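Long-range contact in heavy-metal chelation domain-containing protein (Pyrococcus horikoshii, PDB 3NPG), which is of unknown function but probably binds heavy metals: residues L7-A18 against L67-D75. Residues are numbered along the deposited sequence; the frame is centred on the assembly and turned at random.
Sequences LSRIKKKAMELA and LLEFIDKAD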
ATOM      1  N   LEU A   7      17.379  11.627  17.123  1.00 26.57           N
ATOM      2  CA  LEU A   7      16.177  11.733  17.956  1.00 26.01           C
ATOM      3  C   LEU A   7      16.457  11.289  19.406  1.00 31.60           C
ATOM      4  O   LEU A   7      15.783  11.743  20.327  1.00 31.90           O
ATOM      5  CB  LEU A   7      15.051  10.886  17.338  1.00 25.40           C
ATOM      6  CG  LEU A   7      13.622  11.260  17.695  1.00 29.00           C
ATOM      7  CD1 LEU A   7      13.390  12.751  17.547  1.00 29.27           C
ATOM      8  CD2 LEU A   7      12.653  10.496  16.849  1.00 29.71           C
ATOM      9  N   SER A   8      17.477  10.430  19.603  1.00 28.91           N
ATOM     10  CA  SER A   8      17.871   9.978  20.938  1.00 29.16           C
ATOM     11  C   SER A   8      18.619  11.089  21.670  1.00 33.07           C
ATOM     12  O   SER A   8      18.568  11.162  22.895  1.00 33.19           O
ATOM     13  CB  SER A   8      18.743   8.737  20.838  1.00 33.31           C
ATOM     14  OG  SER A   8      18.694   7.982  22.035  1.00 45.16           O
ATOM     15  N   ARG A   9      19.304  11.963  20.914  1.00 29.76           N
ATOM     16  CA  ARG A   9      20.044  13.091  21.485  1.00 29.71           C
ATOM     17  C   ARG A   9      19.114  14.270  21.741  1.00 33.36           C
ATOM     18  O   ARG A   9      19.291  14.990  22.728  1.00 34.25           O
ATOM     19  CB  ARG A   9      21.213  13.497  20.572  1.00 28.32           C
ATOM     20  CG  ARG A   9      22.240  12.377  20.377  1.00 36.59           C
ATOM     21  CD  ARG A   9      23.498  12.847  19.658  1.00 43.43           C
ATOM     22  NE  ARG A   9      23.266  13.118  18.236  1.00 47.69           N
ATOM     23  CZ  ARG A   9      23.323  12.192  17.280  1.00 58.59           C
ATOM     24  NH1 ARG A   9      23.563  10.922  17.589  1.00 41.42           N
ATOM     25  NH2 ARG A   9      23.109  12.524  16.016  1.00 48.03           N
ATOM     26  N   ILE A  10      18.089  14.450  20.866  1.00 28.14           N
ATOM     27  CA  ILE A  10      17.090  15.520  21.016  1.00 26.78           C
ATOM     28  C   ILE A  10      16.225  15.287  22.260  1.00 29.71           C
ATOM     29  O   ILE A  10      15.971  16.229  23.010  1.00 29.81           O
ATOM     30  CB  ILE A  10      16.232  15.689  19.717  1.00 28.82           C
ATOM     31  CG1 ILE A  10      17.124  16.123  18.517  1.00 29.03           C
ATOM     32  CG2 ILE A  10      15.074  16.688  19.940  1.00 28.93           C
ATOM     33  CD1 ILE A  10      16.462  15.996  17.145  1.00 34.71           C
ATOM     34  N   LYS A  11      15.819  14.019  22.510  1.00 25.20           N
ATOM     35  CA  LYS A  11      14.990  13.689  23.679  1.00 24.50           C
ATOM     36  C   LYS A  11      15.718  13.956  25.003  1.00 28.60           C
ATOM     37  O   LYS A  11      15.088  14.385  25.967  1.00 29.18           O
ATOM     38  CB  LYS A  11      14.455  12.234  23.610  1.00 25.89           C
ATOM     39  CG  LYS A  11      15.492  11.165  23.912  1.00 23.57           C
ATOM     40  CD  LYS A  11      14.869   9.944  24.513  1.00 24.22           C
ATOM     41  CE  LYS A  11      15.903   8.915  24.876  1.00 29.80           C
ATOM     42  NZ  LYS A  11      15.290   7.729  25.521  1.00 34.98           N
ATOM     43  N   LYS A  12      17.054  13.735  25.036  1.00 24.95           N
ATOM     44  CA  LYS A  12      17.875  13.986  26.228  1.00 25.60           C
ATOM     45  C   LYS A  12      17.858  15.474  26.580  1.00 29.65           C
ATOM     46  O   LYS A  12      17.747  15.827  27.755  1.00 30.33           O
ATOM     47  CB  LYS A  12      19.324  13.512  26.005  1.00 28.59           C
ATOM     48  CG  LYS A  12      19.493  12.006  26.002  1.00 36.63           C
ATOM     49  CD  LYS A  12      20.871  11.625  25.455  1.00 43.96           C
ATOM     50  CE  LYS A  12      21.102  10.133  25.398  1.00 48.70           C
ATOM     51  NZ  LYS A  12      20.171   9.454  24.459  1.00 58.78           N
ATOM     52  N   LYS A  13      17.932  16.347  25.555  1.00 25.08           N
ATOM     53  CA  LYS A  13      17.890  17.799  25.739  1.00 24.85           C
ATOM     54  C   LYS A  13      16.484  18.251  26.136  1.00 28.81           C
ATOM     55  O   LYS A  13      16.338  19.137  26.979  1.00 28.71           O
ATOM     56  CB  LYS A  13      18.325  18.525  24.446  1.00 26.55           C
ATOM     57  CG  LYS A  13      19.778  18.305  24.046  1.00 24.66           C
ATOM     58  CD  LYS A  13      20.090  19.013  22.728  1.00 29.99           C
ATOM     59  CE  LYS A  13      21.523  18.829  22.295  1.00 37.15           C
ATOM     60  N   ALA A  14      15.448  17.650  25.509  1.00 25.97           N
ATOM     61  CA  ALA A  14      14.038  17.993  25.753  1.00 25.97           C
ATOM     62  C   ALA A  14      13.570  17.594  27.159  1.00 32.10           C
ATOM     63  O   ALA A  14      12.753  18.298  27.750  1.00 31.68           O
ATOM     64  CB  ALA A  14      13.153  17.342  24.700  1.00 26.01           C
HETATM   65  N   MSE A  15      14.091  16.467  27.699  1.00 30.86           N
HETATM   66  CA  MSE A  15      13.724  15.997  29.042  1.00 31.95           C
HETATM   67  C   MSE A  15      14.241  16.927  30.138  1.00 36.92           C
HETATM   68  O   MSE A  15      13.648  16.996  31.215  1.00 36.88           O
HETATM   69  CB  MSE A  15      14.201  14.565  29.272  1.00 34.97           C
HETATM   70  CG  MSE A  15      13.258  13.536  28.707  1.00 42.63           C
HETATM   71 SE   MSE A  15      13.814  11.715  29.048  0.75 52.55          SE
HETATM   72  CE  MSE A  15      15.432  11.666  27.991  1.00 48.93           C
ATOM     73  N   GLU A  16      15.325  17.669  29.855  1.00 34.24           N
ATOM     74  CA  GLU A  16      15.880  18.646  30.790  1.00 34.57           C
ATOM     75  C   GLU A  16      14.985  19.903  30.825  1.00 37.22           C
ATOM     76  O   GLU A  16      14.955  20.608  31.827  1.00 37.46           O
ATOM     77  CB  GLU A  16      17.319  19.019  30.382  1.00 36.38           C
ATOM     78  CG  GLU A  16      18.195  19.468  31.547  1.00 48.97           C
ATOM     79  CD  GLU A  16      18.936  18.354  32.270  1.00 73.40           C
ATOM     80  OE1 GLU A  16      19.243  17.324  31.624  1.00 73.83           O
ATOM     81  OE2 GLU A  16      19.276  18.545  33.459  1.00 65.44           O
ATOM     82  N   LEU A  17      14.247  20.163  29.730  1.00 32.85           N
ATOM     83  CA  LEU A  17      13.359  21.326  29.622  1.00 32.06           C
ATOM     84  C   LEU A  17      11.925  21.010  30.074  1.00 35.82           C
ATOM     85  O   LEU A  17      11.162  21.923  30.385  1.00 35.45           O
ATOM     86  CB  LEU A  17      13.357  21.869  28.183  1.00 31.21           C
ATOM     87  CG  LEU A  17      14.374  22.966  27.886  1.00 36.31           C
ATOM     88  CD1 LEU A  17      15.766  22.386  27.658  1.00 37.55           C
ATOM     89  CD2 LEU A  17      13.961  23.760  26.690  1.00 37.55           C
ATOM     90  N   ALA A  18      11.574  19.723  30.145  1.00 32.89           N
ATOM     91  CA  ALA A  18      10.235  19.289  30.541  1.00 32.79           C
ATOM     92  C   ALA A  18      10.067  19.220  32.066  1.00 37.52           C
ATOM     93  O   ALA A  18       9.011  18.793  32.545  1.00 37.90           O
ATOM     94  CB  ALA A  18       9.927  17.938  29.921  1.00 33.23           C
ATOM     95  N   LEU A  67       4.718  13.526  30.652  1.00 29.17           N
ATOM     96  CA  LEU A  67       5.531  14.241  29.672  1.00 28.20           C
ATOM     97  C   LEU A  67       6.933  13.615  29.524  1.00 33.58           C
ATOM     98  O   LEU A  67       7.384  13.390  28.402  1.00 32.67           O
ATOM     99  CB  LEU A  67       5.622  15.731  30.040  1.00 27.90           C
ATOM    100  CG  LEU A  67       6.309  16.648  29.033  1.00 31.62           C
ATOM    101  CD1 LEU A  67       5.725  16.478  27.632  1.00 31.60           C
ATOM    102  CD2 LEU A  67       6.199  18.072  29.459  1.00 32.91           C
ATOM    103  N   LEU A  68       7.586  13.271  30.655  1.00 31.45           N
ATOM    104  CA  LEU A  68       8.922  12.657  30.633  1.00 31.32           C
ATOM    105  C   LEU A  68       8.896  11.237  30.044  1.00 34.11           C
ATOM    106  O   LEU A  68       9.832  10.850  29.346  1.00 33.51           O
ATOM    107  CB  LEU A  68       9.544  12.652  32.043  1.00 32.30           C
ATOM    108  CG  LEU A  68       9.928  14.032  32.609  1.00 37.12           C
ATOM    109  CD1 LEU A  68      10.199  13.953  34.093  1.00 38.25           C
ATOM    110  CD2 LEU A  68      11.127  14.613  31.873  1.00 39.09           C
ATOM    111  N   GLU A  69       7.804  10.472  30.306  1.00 30.81           N
ATOM    112  CA  GLU A  69       7.625   9.109  29.772  1.00 30.12           C
ATOM    113  C   GLU A  69       7.464   9.152  28.249  1.00 31.48           C
ATOM    114  O   GLU A  69       8.073   8.342  27.544  1.00 31.06           O
ATOM    115  CB  GLU A  69       6.403   8.424  30.429  1.00 32.02           C
ATOM    116  CG  GLU A  69       6.175   6.979  29.995  1.00 43.83           C
ATOM    117  CD  GLU A  69       7.092   5.948  30.630  1.00 62.97           C
ATOM    118  OE1 GLU A  69       7.541   6.173  31.777  1.00 68.65           O
ATOM    119  OE2 GLU A  69       7.297   4.879  30.010  1.00 46.58           O
ATOM    120  N   PHE A  70       6.673  10.126  27.740  1.00 26.20           N
ATOM    121  CA  PHE A  70       6.461  10.304  26.299  1.00 24.53           C
ATOM    122  C   PHE A  70       7.763  10.627  25.591  1.00 27.98           C
ATOM    123  O   PHE A  70       8.111   9.953  24.623  1.00 27.70           O
ATOM    124  CB  PHE A  70       5.415  11.409  26.028  1.00 25.68           C
ATOM    125  CG  PHE A  70       3.962  10.995  26.186  1.00 27.30           C
ATOM    126  CD1 PHE A  70       3.621   9.676  26.473  1.00 30.65           C
ATOM    127  CD2 PHE A  70       2.937  11.917  26.010  1.00 29.10           C
ATOM    128  CE1 PHE A  70       2.287   9.297  26.611  1.00 31.72           C
ATOM    129  CE2 PHE A  70       1.601  11.535  26.146  1.00 32.14           C
ATOM    130  CZ  PHE A  70       1.284  10.229  26.447  1.00 30.63           C
ATOM    131  N   ILE A  71       8.526  11.627  26.113  1.00 24.68           N
ATOM    132  CA  ILE A  71       9.805  12.063  25.520  1.00 24.26           C
ATOM    133  C   ILE A  71      10.855  10.941  25.520  1.00 27.67           C
ATOM    134  O   ILE A  71      11.604  10.811  24.554  1.00 26.17           O
ATOM    135  CB  ILE A  71      10.337  13.375  26.196  1.00 27.51           C
ATOM    136  CG1 ILE A  71       9.280  14.506  26.124  1.00 27.27           C
ATOM    137  CG2 ILE A  71      11.665  13.827  25.561  1.00 28.32           C
ATOM    138  CD1 ILE A  71       9.557  15.694  27.037  1.00 30.23           C
ATOM    139  N   ASP A  72      10.888  10.118  26.584  1.00 25.08           N
ATOM    140  CA  ASP A  72      11.841   9.005  26.671  1.00 25.57           C
ATOM    141  C   ASP A  72      11.593   7.968  25.561  1.00 29.68           C
ATOM    142  O   ASP A  72      12.537   7.328  25.096  1.00 29.90           O
ATOM    143  CB  ASP A  72      11.772   8.340  28.056  1.00 28.21           C
ATOM    144  CG  ASP A  72      12.797   7.238  28.254  1.00 40.02           C
ATOM    145  OD1 ASP A  72      13.991   7.481  27.974  1.00 41.03           O
ATOM    146  OD2 ASP A  72      12.402   6.133  28.690  1.00 46.47           O
ATOM    147  N   LYS A  73      10.329   7.840  25.111  1.00 25.74           N
ATOM    148  CA  LYS A  73       9.939   6.873  24.083  1.00 25.35           C
ATOM    149  C   LYS A  73      10.033   7.451  22.650  1.00 28.55           C
ATOM    150  O   LYS A  73       9.475   6.871  21.722  1.00 28.44           O
ATOM    151  CB  LYS A  73       8.515   6.342  24.357  1.00 27.67           C
ATOM    152  CG  LYS A  73       8.370   5.607  25.698  1.00 30.01           C
ATOM    153  CD  LYS A  73       8.950   4.208  25.651  1.00 30.87           C
ATOM    154  CE  LYS A  73       8.871   3.521  26.982  1.00 37.44           C
ATOM    155  NZ  LYS A  73       7.466   3.279  27.392  1.00 47.99           N
ATOM    156  N   ALA A  74      10.764   8.573  22.472  1.00 23.97           N
ATOM    157  CA  ALA A  74      10.929   9.194  21.155  1.00 22.77           C
ATOM    158  C   ALA A  74      11.833   8.364  20.248  1.00 28.96           C
ATOM    159  O   ALA A  74      11.637   8.358  19.037  1.00 29.54           O
ATOM    160  CB  ALA A  74      11.487  10.593  21.302  1.00 22.90           C
ATOM    161  N   ASP A  75      12.830   7.664  20.831  1.00 25.78           N
ATOM    162  CA  ASP A  75      13.756   6.829  20.054  1.00 25.56           C
ATOM    163  C   ASP A  75      13.334   5.342  20.078  1.00 31.41           C
ATOM    164  O   ASP A  75      14.172   4.452  19.868  1.00 32.21           O
ATOM    165  CB  ASP A  75      15.209   7.009  20.552  1.00 27.42           C
ATOM    166  CG  ASP A  75      15.419   6.674  22.022  1.00 38.03           C
ATOM    167  OD1 ASP A  75      14.417   6.620  22.771  1.00 39.23           O
ATOM    168  OD2 ASP A  75      16.588   6.514  22.431  1.00 43.66           O
TER
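Lys11 NZ is gripped by three oxygens of 67-75. Lys11 NZ lies in the carbonyl plane of Asp72 O, on a lone pair, 2.8 Å away. Lys11 NZ also meets Asp72 OD1 at 2.8 Å, from above the carboxylate plane (46° out of it). The third bond, Lys11 NZ to Asp75 OD1 at 3.1 Å, comes on the syn side but tilted out of the carboxylate plane. Lysine suits the place because its chain, extended beyond CG, spans the gap between the helices to the end of helix 67-72, where a last-turn carbonyl and two acids would draw a cation. Its CG sits between the backbone N and the carbonyl carbon (chi1 75°), which directs the chain across Ile71 O to that end. Ser8, whose short hydroxyl can reach the acid directly, donates from OG to Asp75 OD2 at 2.6 Å, above the carboxylate plane, so both carboxylate oxygens are held from helix 7-17.

Farther along, the contact turns apolar. Ile71 CG2 lies against Met15 CG, 3.5 Å away, and against Ala14, while Ile71 CD1 reaches Ala18 CB at 3.7 Å; the small alanines let it come close. Leu67 packs CD2 on Ala18 CB, and its side chain also touches Val37 of the three-stranded antiparallel sheet. The arrangement is an antiparallel helix pair, 168° between directions, in the region assigned to the putative heavy-metal chelation family.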